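Local coordinates for octenoyl-coa reductase/carboxylase (Streptomyces sp., PDB 4A0S), which catalyses the NADPH-dependent reduction and carboxylation of 2-octenoyl-CoA, supplying an extender unit for cinnabaramide polyketide biosynthesis, at residues Leu191-Ala196 / Cys413-Gln418; Arg5-Gly10 / Leu66-Ala71; Ala273-Thr278 / Ala296-Glu301; Leu184-Ala189 / Leu374-Ala379; Ile238-Asn243 / Gln369-Leu374. All blocks are in the same frame, centred on the assembly; numbering follows the deposited sequence.

Contact 1: Leu191-Ala196 / Cys413-Gln418; sequences LTWEEA and CMAPEQ
E194 presses one carboxylate oxygen on the aliphatic base of Q418: OE2 lies 3.3 Å from Q418 CA and 3.4 Å from Q418 CB. The next backbone N-H, that of G419, donates to the same oxygen, so the acid is held where the loop turns past it. With CG wedged between its own backbone N and carbonyl carbon (chi1 58°) and the chain bent at chi2, E194 crosses the side chain of Q418 at about a right angle, the carboxylate and amide planes 70° apart. Beside it the packing is apolar. The indole of W193 brings CD1 to 4.2 Å from A415 CB, a methyl small enough to sit obliquely by the five-membered ring, and M70 of strand 64-73 touches both residues. W193 and E194 project from the first turn of helix 193-197, which opens with a capping box. T192 OG1 accepts from E195 N at 3.1 Å, and T192 N donates to E195 OE1 at 2.8 Å, meeting it from above the carboxylate plane. The start of a helix probably also favours the negative charge of E194. At the polar ends of E194 and Q418 and at E417 O, water fills the join. Water 1, in the plane of the W193 ring at its edge, lies 2.7 Å from E194 OE1 and also hydrogen-bonds to E417 O, while water 2 lies between E194 OE2 and Q418 OE1.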
# COMPACT_ATOMS: atom_id res chain seq x y z
N LEU A 191 32.76 11.61 1.09
CA LEU A 191 33.12 10.86 -0.09
C LEU A 191 33.98 11.68 -1.02
O LEU A 191 33.83 12.89 -1.09
CB LEU A 191 31.87 10.46 -0.85
CG LEU A 191 30.96 9.43 -0.18
CD1 LEU A 191 29.83 9.13 -1.12
CD2 LEU A 191 31.71 8.15 0.22
N THR A 192 34.85 11.01 -1.76
CA THR A 192 35.59 11.67 -2.81
C THR A 192 34.61 11.90 -3.96
O THR A 192 33.51 11.34 -3.98
CB THR A 192 36.74 10.80 -3.31
OG1 THR A 192 36.21 9.64 -3.95
CG2 THR A 192 37.65 10.37 -2.17
N TRP A 193 35.02 12.72 -4.92
CA TRP A 193 34.17 13.00 -6.07
C TRP A 193 33.75 11.74 -6.79
O TRP A 193 32.55 11.52 -7.04
CB TRP A 193 34.88 13.92 -7.04
CG TRP A 193 35.17 15.23 -6.48
CD1 TRP A 193 36.41 15.74 -6.19
CD2 TRP A 193 34.23 16.24 -6.09
NE1 TRP A 193 36.29 16.99 -5.67
CE2 TRP A 193 34.96 17.33 -5.60
CE3 TRP A 193 32.82 16.33 -6.13
CZ2 TRP A 193 34.35 18.50 -5.15
CZ3 TRP A 193 32.21 17.49 -5.69
CH2 TRP A 193 32.97 18.56 -5.19
N GLU A 194 34.74 10.91 -7.11
CA GLU A 194 34.49 9.69 -7.85
C GLU A 194 33.62 8.72 -7.04
O GLU A 194 32.74 8.05 -7.59
CB GLU A 194 35.81 9.05 -8.31
CG GLU A 194 36.77 8.71 -7.18
CD GLU A 194 37.68 9.88 -6.78
OE1 GLU A 194 37.34 11.06 -7.00
OE2 GLU A 194 38.75 9.57 -6.21
N GLU A 195 33.82 8.68 -5.73
CA GLU A 195 32.99 7.83 -4.87
C GLU A 195 31.53 8.28 -4.87
O GLU A 195 30.60 7.47 -4.96
CB GLU A 195 33.50 7.88 -3.45
CG GLU A 195 34.72 7.04 -3.17
CD GLU A 195 35.41 7.46 -1.90
OE1 GLU A 195 34.86 8.31 -1.18
OE2 GLU A 195 36.51 6.94 -1.61
N ALA A 196 31.35 9.59 -4.74
CA ALA A 196 30.03 10.22 -4.75
C ALA A 196 29.32 10.00 -6.11
O ALA A 196 28.13 9.70 -6.15
CB ALA A 196 30.16 11.69 -4.45
N CYS A 413 36.09 13.71 -14.16
CA CYS A 413 35.81 14.60 -15.25
C CYS A 413 36.69 15.80 -15.07
O CYS A 413 37.83 15.81 -15.56
CB CYS A 413 34.33 14.95 -15.27
SG CYS A 413 33.36 13.47 -15.57
N MET A 414 36.21 16.78 -14.34
CA MET A 414 37.03 17.91 -14.02
C MET A 414 38.03 17.60 -12.91
O MET A 414 39.09 18.20 -12.86
CB MET A 414 36.18 19.12 -13.67
CG MET A 414 36.90 20.44 -13.80
SD MET A 414 35.77 21.74 -13.32
CE MET A 414 34.93 21.99 -14.89
N ALA A 415 37.71 16.66 -12.01
CA ALA A 415 38.64 16.33 -10.92
C ALA A 415 39.97 15.86 -11.52
O ALA A 415 39.99 14.91 -12.29
CB ALA A 415 38.06 15.26 -10.02
N PRO A 416 41.08 16.57 -11.20
CA PRO A 416 42.36 16.28 -11.85
C PRO A 416 43.03 15.02 -11.31
O PRO A 416 43.98 14.52 -11.90
CB PRO A 416 43.20 17.54 -11.54
CG PRO A 416 42.64 18.07 -10.27
CD PRO A 416 41.16 17.74 -10.30
N GLU A 417 42.55 14.53 -10.18
CA GLU A 417 43.15 13.35 -9.59
C GLU A 417 42.16 12.72 -8.65
O GLU A 417 41.20 13.36 -8.23
CB GLU A 417 44.46 13.72 -8.86
CG GLU A 417 44.25 14.63 -7.65
CD GLU A 417 45.39 15.63 -7.44
OE1 GLU A 417 46.52 15.36 -7.88
OE2 GLU A 417 45.14 16.70 -6.86
N GLN A 418 42.40 11.46 -8.31
CA GLN A 418 41.58 10.75 -7.35
C GLN A 418 41.72 11.31 -5.94
O GLN A 418 42.70 11.98 -5.63
CB GLN A 418 42.00 9.29 -7.33
CG GLN A 418 41.43 8.46 -8.43
CD GLN A 418 41.55 7.00 -8.09
OE1 GLN A 418 40.83 6.48 -7.24
NE2 GLN A 418 42.49 6.32 -8.74
O HOH W 1 38.80 13.27 -6.70
O HOH W 2 39.70 7.36 -5.20

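Contact 2: Arg5-Gly10 / Leu66-Ala71; sequences RAVLDG and LVAVMA
The short helix 2-8 at the N-terminus sets V7 and L8 against A68 and M70 of strand 64-73, a central strand of the mixed sheet in the GroES-like part of the chain. V7 straddles the methyl of A68: its CG2 is 3.7 Å and its CG1 3.8 Å from A68 CB. Both branches can reach because CG1 stands opposite the backbone N (chi1 172°) and CG2 opposite the carbonyl carbon. A residue as small as alanine lets the helix come close, with V7 CA 7.2 Å from A68 CA, and V122 of the next strand packs on both. M70 fills the neighbouring position differently. Its chain bends at chi2 (-62°) and again at chi3, which carries the thioether out to the helix, so that CE lies 3.6 Å from L8 CD2 and SD lies 4.3 Å from V7 CG1. The strand is irregular here, since M70 and A71 form a classic beta bulge opposite S118. Across the way the helix stops in a Schellman motif, where G10 supplies the positive phi. Every side-chain touch is apolar, so between these two segments the hold comes from shape and the burial of hydrocarbon and sulfur, without a directional bond.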
# COMPACT_ATOMS: atom_id res chain seq x y z
N ARG A 5 39.25 26.46 -12.89
CA ARG A 5 40.29 26.74 -11.89
C ARG A 5 39.66 27.15 -10.56
O ARG A 5 40.03 26.62 -9.52
CB ARG A 5 41.27 27.82 -12.38
CG ARG A 5 42.19 27.36 -13.51
CD ARG A 5 43.14 28.46 -14.00
NE ARG A 5 42.97 28.67 -15.44
CZ ARG A 5 42.52 29.80 -16.00
NH1 ARG A 5 42.23 30.85 -15.24
NH2 ARG A 5 42.38 29.87 -17.32
N ALA A 6 38.69 28.06 -10.61
CA ALA A 6 37.95 28.48 -9.41
C ALA A 6 37.34 27.28 -8.68
O ALA A 6 37.52 27.12 -7.47
CB ALA A 6 36.86 29.49 -9.77
N VAL A 7 36.66 26.43 -9.43
CA VAL A 7 36.03 25.22 -8.88
C VAL A 7 37.08 24.31 -8.26
O VAL A 7 36.95 23.91 -7.10
CB VAL A 7 35.29 24.45 -10.00
CG1 VAL A 7 34.80 23.11 -9.50
CG2 VAL A 7 34.14 25.28 -10.51
N LEU A 8 38.12 24.03 -9.02
CA LEU A 8 39.20 23.15 -8.58
C LEU A 8 39.98 23.76 -7.43
O LEU A 8 40.50 23.03 -6.59
CB LEU A 8 40.15 22.82 -9.75
CG LEU A 8 39.53 21.90 -10.81
CD1 LEU A 8 40.54 21.53 -11.89
CD2 LEU A 8 38.90 20.63 -10.18
N ASP A 9 40.03 25.09 -7.37
CA ASP A 9 40.74 25.76 -6.29
C ASP A 9 39.88 25.85 -5.02
O ASP A 9 40.34 26.32 -3.98
CB ASP A 9 41.25 27.13 -6.74
CG ASP A 9 42.33 27.02 -7.83
OD1 ASP A 9 42.79 25.89 -8.12
OD2 ASP A 9 42.72 28.06 -8.40
N GLY A 10 38.64 25.37 -5.12
CA GLY A 10 37.68 25.46 -4.02
C GLY A 10 37.35 26.91 -3.70
O GLY A 10 37.27 27.29 -2.53
N LEU A 66 24.03 24.55 -13.72
CA LEU A 66 25.20 24.13 -14.44
C LEU A 66 26.13 23.63 -13.37
O LEU A 66 26.44 24.35 -12.44
CB LEU A 66 25.82 25.30 -15.18
CG LEU A 66 27.06 24.95 -16.00
CD1 LEU A 66 26.74 23.96 -17.15
CD2 LEU A 66 27.57 26.27 -16.53
N VAL A 67 26.56 22.39 -13.52
CA VAL A 67 27.43 21.76 -12.56
C VAL A 67 28.78 21.61 -13.23
O VAL A 67 28.84 21.15 -14.36
CB VAL A 67 26.89 20.35 -12.19
CG1 VAL A 67 27.87 19.58 -11.31
CG2 VAL A 67 25.54 20.47 -11.53
N ALA A 68 29.85 22.03 -12.55
CA ALA A 68 31.22 21.67 -12.94
C ALA A 68 31.35 20.25 -12.45
O ALA A 68 31.41 20.02 -11.25
CB ALA A 68 32.26 22.57 -12.27
N VAL A 69 31.36 19.30 -13.38
CA VAL A 69 31.33 17.90 -13.02
C VAL A 69 32.72 17.42 -12.60
O VAL A 69 33.67 17.45 -13.38
CB VAL A 69 30.83 17.04 -14.18
CG1 VAL A 69 30.81 15.58 -13.78
CG2 VAL A 69 29.45 17.50 -14.62
N MET A 70 32.81 16.94 -11.37
CA MET A 70 34.09 16.51 -10.84
C MET A 70 34.37 15.08 -11.23
O MET A 70 35.48 14.75 -11.64
CB MET A 70 34.10 16.70 -9.33
CG MET A 70 34.18 18.17 -8.96
SD MET A 70 35.70 18.95 -9.56
CE MET A 70 36.86 18.24 -8.42
N ALA A 71 33.34 14.25 -11.15
CA ALA A 71 33.44 12.85 -11.49
C ALA A 71 32.06 12.39 -11.91
O ALA A 71 31.04 12.97 -11.52
CB ALA A 71 33.93 12.05 -10.29

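Contact 3: Ala273-Thr278 / Ala296-Glu301; sequences AELGIT and AKLVVE
A backbone bond of 2.8 Å from V300 N to A296 O belongs to helix 285-303, which presents L298 to E274 and L275. L298 carries most of the contact. Its CD2 methyl lies 3.7 Å from E274 OE2, and its CD1 is 4.0 Å from E274 CD, so an acid at the surface crosses the leucine with its carboxylate beside both methyls. E274 gets there fully stretched, CG turned opposite its backbone N (chi1 -170°), and its OE1 also takes a weak hydrogen bond from N271 N. The second partner, L275, is buried and purely apolar: its CD2 comes 4.1 Å from L298 CD1 as the two leucines slide past each other in opposite directions. On the same helix as L298, K297 NZ forms a salt bridge of 3.4 Å with E301 OE2, one turn on. E301 OE2 lies 6.4 Å from E274 OE2, and the nearby lysine probably softens the repulsion between the two acids. R272, which binds NADP, immediately precedes the first segment. The short helix 272-275 ends in a Schellman motif at G276, whose positive phi (73°) suits glycine. Behind the contact, I270 of strand 269-271, an outermost strand, within this chain, of the six-stranded parallel Rossmann sheet, supports both L275 and L298, while I277 leads on to V317 and L321 of helix 316-325.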
# COMPACT_ATOMS: atom_id res chain seq x y z
N ALA A 273 26.75 -20.79 -13.27
CA ALA A 273 27.25 -22.02 -13.89
C ALA A 273 26.92 -23.25 -13.03
O ALA A 273 26.67 -24.34 -13.55
CB ALA A 273 28.74 -21.93 -14.12
N GLU A 274 26.93 -23.06 -11.72
CA GLU A 274 26.48 -24.06 -10.74
C GLU A 274 25.03 -24.47 -11.04
O GLU A 274 24.58 -25.56 -10.65
CB GLU A 274 26.60 -23.47 -9.33
CG GLU A 274 26.41 -24.42 -8.15
CD GLU A 274 26.14 -23.66 -6.85
OE1 GLU A 274 26.23 -22.40 -6.85
OE2 GLU A 274 25.83 -24.32 -5.83
N LEU A 275 24.31 -23.58 -11.72
CA LEU A 275 22.98 -23.87 -12.22
C LEU A 275 23.02 -24.35 -13.66
O LEU A 275 22.10 -25.01 -14.13
CB LEU A 275 22.10 -22.63 -12.15
CG LEU A 275 21.60 -22.21 -10.78
CD1 LEU A 275 21.29 -20.73 -10.81
CD2 LEU A 275 20.37 -23.03 -10.39
N GLY A 276 24.09 -24.02 -14.37
CA GLY A 276 24.18 -24.34 -15.78
C GLY A 276 23.26 -23.45 -16.59
O GLY A 276 22.64 -23.89 -17.56
N ILE A 277 23.15 -22.20 -16.17
CA ILE A 277 22.44 -21.21 -16.96
C ILE A 277 23.33 -20.77 -18.13
O ILE A 277 24.51 -20.45 -17.95
CB ILE A 277 21.96 -20.02 -16.11
CG1 ILE A 277 20.92 -20.49 -15.07
CG2 ILE A 277 21.38 -18.91 -16.99
CD1 ILE A 277 20.60 -19.46 -13.97
N THR A 278 22.76 -20.82 -19.32
CA THR A 278 23.39 -20.32 -20.54
C THR A 278 22.36 -19.41 -21.19
O THR A 278 21.19 -19.46 -20.83
CB THR A 278 23.77 -21.47 -21.48
OG1 THR A 278 22.63 -22.31 -21.71
CG2 THR A 278 24.88 -22.30 -20.88
N ALA A 296 15.49 -22.22 -7.04
CA ALA A 296 14.67 -22.14 -5.83
C ALA A 296 15.22 -23.05 -4.74
O ALA A 296 15.42 -22.61 -3.61
CB ALA A 296 13.22 -22.48 -6.14
N LYS A 297 15.46 -24.32 -5.08
CA LYS A 297 16.06 -25.25 -4.13
C LYS A 297 17.34 -24.66 -3.55
O LYS A 297 17.53 -24.68 -2.34
CB LYS A 297 16.31 -26.63 -4.75
CG LYS A 297 17.62 -27.28 -4.30
CD LYS A 297 17.64 -28.80 -4.40
CE LYS A 297 17.34 -29.44 -3.05
NZ LYS A 297 18.17 -28.90 -1.92
N LEU A 298 18.22 -24.14 -4.42
CA LEU A 298 19.46 -23.54 -3.95
C LEU A 298 19.23 -22.37 -3.01
O LEU A 298 19.90 -22.26 -1.98
CB LEU A 298 20.32 -23.04 -5.11
CG LEU A 298 21.38 -23.94 -5.72
CD1 LEU A 298 22.16 -23.10 -6.72
CD2 LEU A 298 22.30 -24.54 -4.65
N VAL A 299 18.30 -21.47 -3.36
CA VAL A 299 18.03 -20.34 -2.47
C VAL A 299 17.52 -20.87 -1.12
O VAL A 299 17.96 -20.41 -0.08
CB VAL A 299 17.09 -19.29 -3.08
CG1 VAL A 299 16.96 -18.09 -2.16
CG2 VAL A 299 17.60 -18.82 -4.45
N VAL A 300 16.61 -21.85 -1.16
CA VAL A 300 16.12 -22.50 0.07
C VAL A 300 17.28 -23.02 0.93
O VAL A 300 17.31 -22.79 2.14
CB VAL A 300 15.09 -23.64 -0.22
CG1 VAL A 300 14.68 -24.37 1.06
CG2 VAL A 300 13.83 -23.11 -0.93
N GLU A 301 18.25 -23.69 0.29
CA GLU A 301 19.44 -24.24 0.95
C GLU A 301 20.26 -23.16 1.61
O GLU A 301 20.69 -23.32 2.75
CB GLU A 301 20.38 -24.94 -0.04
CG GLU A 301 19.81 -26.07 -0.87
CD GLU A 301 20.90 -26.83 -1.63
OE1 GLU A 301 21.87 -27.30 -0.99
OE2 GLU A 301 20.79 -26.97 -2.87

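Contact 4: Leu184-Ala189 / Leu374-Ala379; sequences LLPKPA and LFESGA
P188 and F375 lie side by side and point the same way, P188 CG being 4.0 Å from F375 CB. Only the base of the phenylalanine does the touching: with CG opposite the carbonyl carbon (chi1 -81°), its ring swings away from 184-189 and packs on S199 instead. P188 suits the spot because a rigid, compact ring offers hydrocarbon without adding a chain that must be ordered. E376 also has CG set beside its backbone N, but its chain runs straight beyond (chi2 174°), which carries it across toward the prolines; its CG is 4.4 Å from P188 CA and its OE2 reaches 4.1 Å from P186 CG, crossing that ring at a slant near the solvent. K187, between the two prolines, turns the opposite way. Its chain is extended until the last torsion, where it bends so that NZ donates to P188 O at 3.0 Å, approaching from above the carbonyl plane. L191 O and G421 O take further hydrogen bonds from this buried ammonium, and W193 gives it a cation-pi contact. Near the end of helix 365-376, S377 OG accepts from A379 N at 3.1 Å, an ST turn, while G378 is the first residue to leave helical angles, with phi 84°. The arrangement fits the medium-chain dehydrogenase/reductase fold, in which the last helix after the nucleotide-binding sheet returns to the GroES-like part; here its C-terminal end packs on the end of strand 184-186 and the residues just after it.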
# COMPACT_ATOMS: atom_id res chain seq x y z
N LEU A 184 19.37 17.44 -8.27
CA LEU A 184 20.46 17.75 -7.35
C LEU A 184 20.23 17.30 -5.93
O LEU A 184 19.15 17.53 -5.36
CB LEU A 184 20.72 19.26 -7.33
CG LEU A 184 21.32 19.81 -8.62
CD1 LEU A 184 21.44 21.29 -8.51
CD2 LEU A 184 22.70 19.21 -8.85
N LEU A 185 21.27 16.71 -5.35
CA LEU A 185 21.30 16.42 -3.93
C LEU A 185 22.67 16.83 -3.40
O LEU A 185 23.64 16.83 -4.15
CB LEU A 185 21.07 14.93 -3.69
CG LEU A 185 19.67 14.43 -4.05
CD1 LEU A 185 19.63 12.89 -3.99
CD2 LEU A 185 18.61 15.11 -3.16
N PRO A 186 22.74 17.17 -2.10
CA PRO A 186 24.06 17.45 -1.55
C PRO A 186 24.93 16.21 -1.62
O PRO A 186 24.50 15.10 -1.27
CB PRO A 186 23.77 17.83 -0.10
CG PRO A 186 22.42 17.33 0.20
CD PRO A 186 21.66 17.32 -1.10
N LYS A 187 26.13 16.40 -2.13
CA LYS A 187 27.10 15.32 -2.17
C LYS A 187 27.41 14.88 -0.75
O LYS A 187 27.63 15.71 0.12
CB LYS A 187 28.37 15.83 -2.84
CG LYS A 187 29.53 14.85 -2.77
CD LYS A 187 30.79 15.56 -3.20
CE LYS A 187 32.03 14.84 -2.66
NZ LYS A 187 32.16 14.98 -1.17
N PRO A 188 27.41 13.55 -0.51
CA PRO A 188 27.84 13.02 0.77
C PRO A 188 29.24 13.54 1.06
O PRO A 188 30.17 13.29 0.30
CB PRO A 188 27.87 11.52 0.52
CG PRO A 188 26.82 11.31 -0.49
CD PRO A 188 26.94 12.49 -1.41
N ALA A 189 29.37 14.31 2.14
CA ALA A 189 30.60 15.07 2.40
C ALA A 189 31.87 14.21 2.60
O ALA A 189 32.99 14.65 2.29
CB ALA A 189 30.39 16.02 3.57
N LEU A 374 21.23 7.34 3.05
CA LEU A 374 21.87 6.10 3.45
C LEU A 374 23.37 6.16 3.17
O LEU A 374 24.15 5.54 3.85
CB LEU A 374 21.24 4.93 2.73
CG LEU A 374 19.80 4.65 3.18
CD1 LEU A 374 19.17 3.57 2.31
CD2 LEU A 374 19.77 4.24 4.65
N PHE A 375 23.75 6.91 2.13
CA PHE A 375 25.18 7.13 1.89
C PHE A 375 25.75 8.05 2.94
O PHE A 375 26.85 7.82 3.45
CB PHE A 375 25.41 7.70 0.49
CG PHE A 375 25.39 6.66 -0.56
CD1 PHE A 375 26.54 5.94 -0.86
CD2 PHE A 375 24.21 6.34 -1.22
CE1 PHE A 375 26.53 4.95 -1.83
CE2 PHE A 375 24.19 5.34 -2.20
CZ PHE A 375 25.35 4.65 -2.50
N GLU A 376 24.96 9.07 3.28
CA GLU A 376 25.36 10.12 4.21
C GLU A 376 25.70 9.56 5.58
O GLU A 376 26.63 10.05 6.23
CB GLU A 376 24.26 11.17 4.33
CG GLU A 376 24.28 12.20 3.21
CD GLU A 376 23.10 13.14 3.29
OE1 GLU A 376 22.12 12.80 3.97
OE2 GLU A 376 23.17 14.23 2.70
N SER A 377 24.97 8.53 6.01
CA SER A 377 25.19 7.87 7.29
C SER A 377 26.27 6.79 7.20
O SER A 377 26.72 6.27 8.23
CB SER A 377 23.90 7.20 7.74
OG SER A 377 23.60 6.14 6.86
N GLY A 378 26.62 6.41 5.98
CA GLY A 378 27.61 5.35 5.78
C GLY A 378 26.97 3.98 5.87
O GLY A 378 27.66 2.96 5.79
N ALA A 379 25.64 3.95 6.01
CA ALA A 379 24.92 2.69 6.00
C ALA A 379 25.17 1.96 4.69
O ALA A 379 25.27 0.74 4.66
CB ALA A 379 23.44 2.93 6.18

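Contact 5: Ile238-Asn243 / Gln369-Leu374; sequences IQFVKN and QATNRL
Apolar packing carries most of the contact between F240 on helix 232-243 and L374 and T371 on helix 365-376. L374 CD1 sits 3.6 Å from F240 CE1 and 3.9 Å from F240 CD1, oblique to the ring. T371 offers its methyl instead: CG2 lies 4.0 Å from F240 CZ, at the ring edge and near its plane, the two side chains crossing at about a right angle. This presentation follows from the first torsion of T371 (chi1 -61°), which sends CG2 opposite the backbone N and leaves OG1 to hydrogen-bond E367 O one turn back, so a beta-branched residue pairs its own helix with one branch and its neighbour with the other. Y207 of helix 200-210 meets the F240 ring edge-to-face and also touches T371.

A polar group abuts hydrocarbon at the other end, where N243 ND2 lies 3.7 Å from L374 CD2. N243 ND2 is satisfied by another chain: Q220 of a second subunit accepts from it through OE1, and donates through NE2 to F240 O.

In backbone terms the axes of the two six-residue segments come no closer than 12.5 Å and are inclined at 74°. A separation this wide suits long or broad side chains, and F240 and L374 bridge it. The contact is thus an apolar seam with a polar end at the subunit boundary; there Q220 of the second subunit bonds helix 232-243 and packs on L374, coupling the pair to its neighbour.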
# COMPACT_ATOMS: atom_id res chain seq x y z
N ILE A 238 22.61 -5.34 -3.05
CA ILE A 238 23.16 -6.10 -1.92
C ILE A 238 23.16 -5.28 -0.63
O ILE A 238 22.78 -5.76 0.43
CB ILE A 238 24.61 -6.58 -2.21
CG1 ILE A 238 24.57 -7.73 -3.21
CG2 ILE A 238 25.33 -6.97 -0.91
CD1 ILE A 238 25.88 -7.91 -3.96
N GLN A 239 23.59 -4.03 -0.74
CA GLN A 239 23.72 -3.19 0.43
C GLN A 239 22.38 -2.81 1.01
O GLN A 239 22.20 -2.82 2.23
CB GLN A 239 24.52 -1.97 0.09
CG GLN A 239 25.94 -2.30 -0.29
CD GLN A 239 26.75 -1.06 -0.31
OE1 GLN A 239 26.99 -0.46 0.74
NE2 GLN A 239 27.11 -0.62 -1.49
N PHE A 240 21.43 -2.48 0.15
CA PHE A 240 20.09 -2.16 0.61
C PHE A 240 19.44 -3.39 1.25
O PHE A 240 18.77 -3.26 2.27
CB PHE A 240 19.23 -1.65 -0.52
CG PHE A 240 19.68 -0.34 -1.04
CD1 PHE A 240 20.03 0.70 -0.17
CD2 PHE A 240 19.77 -0.12 -2.41
CE1 PHE A 240 20.47 1.94 -0.68
CE2 PHE A 240 20.21 1.10 -2.90
CZ PHE A 240 20.54 2.12 -2.04
N VAL A 241 19.67 -4.56 0.68
CA VAL A 241 19.11 -5.78 1.24
C VAL A 241 19.70 -6.00 2.63
O VAL A 241 18.99 -6.13 3.64
CB VAL A 241 19.34 -6.98 0.32
CG1 VAL A 241 18.83 -8.27 1.01
CG2 VAL A 241 18.59 -6.78 -1.01
N LYS A 242 21.02 -5.96 2.70
CA LYS A 242 21.70 -6.19 3.96
C LYS A 242 21.30 -5.12 4.96
O LYS A 242 20.87 -5.44 6.06
CB LYS A 242 23.20 -6.19 3.75
CG LYS A 242 23.70 -7.46 3.09
CD LYS A 242 25.22 -7.46 2.94
CE LYS A 242 25.90 -7.43 4.32
NZ LYS A 242 25.62 -8.68 5.14
N ASN A 243 21.40 -3.86 4.56
CA ASN A 243 21.09 -2.76 5.46
C ASN A 243 19.65 -2.80 5.92
O ASN A 243 19.33 -2.34 7.03
CB ASN A 243 21.41 -1.40 4.84
CG ASN A 243 21.32 -0.27 5.85
OD1 ASN A 243 22.03 -0.27 6.86
ND2 ASN A 243 20.46 0.71 5.58
N GLN A 369 16.94 11.14 -2.62
CA GLN A 369 17.29 11.72 -1.33
C GLN A 369 17.41 10.65 -0.26
O GLN A 369 18.34 10.69 0.55
CB GLN A 369 16.27 12.73 -0.86
CG GLN A 369 16.54 13.15 0.57
CD GLN A 369 15.59 14.22 1.02
OE1 GLN A 369 15.93 15.40 1.01
NE2 GLN A 369 14.38 13.81 1.38
N ALA A 370 16.45 9.73 -0.23
CA ALA A 370 16.49 8.63 0.72
C ALA A 370 17.76 7.83 0.52
O ALA A 370 18.45 7.46 1.48
CB ALA A 370 15.29 7.74 0.53
N THR A 371 18.08 7.57 -0.74
CA THR A 371 19.31 6.87 -1.08
C THR A 371 20.51 7.64 -0.53
O THR A 371 21.38 7.09 0.15
CB THR A 371 19.42 6.67 -2.59
OG1 THR A 371 18.30 5.88 -3.02
CG2 THR A 371 20.73 5.96 -2.96
N ASN A 372 20.53 8.92 -0.83
CA ASN A 372 21.62 9.80 -0.42
C ASN A 372 21.78 9.79 1.10
O ASN A 372 22.89 9.78 1.59
CB ASN A 372 21.37 11.22 -0.92
CG ASN A 372 22.63 12.04 -0.97
OD1 ASN A 372 23.72 11.51 -1.24
ND2 ASN A 372 22.51 13.33 -0.74
N ARG A 373 20.66 9.75 1.82
CA ARG A 373 20.71 9.69 3.27
C ARG A 373 21.41 8.44 3.77
O ARG A 373 22.08 8.48 4.79
CB ARG A 373 19.31 9.75 3.85
CG ARG A 373 18.77 11.13 3.81
CD ARG A 373 17.30 11.11 4.03
NE ARG A 373 16.82 12.47 4.17
CZ ARG A 373 15.56 12.79 4.45
NH1 ARG A 373 14.63 11.84 4.58
NH2 ARG A 373 15.23 14.06 4.57
N LEU A 374 21.23 7.34 3.05
CA LEU A 374 21.87 6.10 3.45
C LEU A 374 23.37 6.16 3.17
O LEU A 374 24.15 5.54 3.85
CB LEU A 374 21.24 4.93 2.73
CG LEU A 374 19.80 4.65 3.18
CD1 LEU A 374 19.17 3.57 2.31
CD2 LEU A 374 19.77 4.24 4.65

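Overall arrangement
Contacts 1 and 2 touch, their centres about 10 Å apart: M414 N lies 2.8 Å from V69 O, and C413 N 2.8 Å from M70 O, both probable hydrogen bonds. Contact 1 continues into contact 4 through K187, packed beside W193 and A196. Contacts 4 and 5 share L374 and helix 365-376, with P186 O 2.7 Å from N372 ND2. Contact 3 stands apart, its centre about 27 Å from that of contact 5. The NADP comes within about 10 Å of the L275 side chain in contact 3 and about 11 Å of F240 in contact 5, whose T371 side chain is about 12 Å from the octanoyl-CoA; contacts 1 and 2 lie away from the annotated sites.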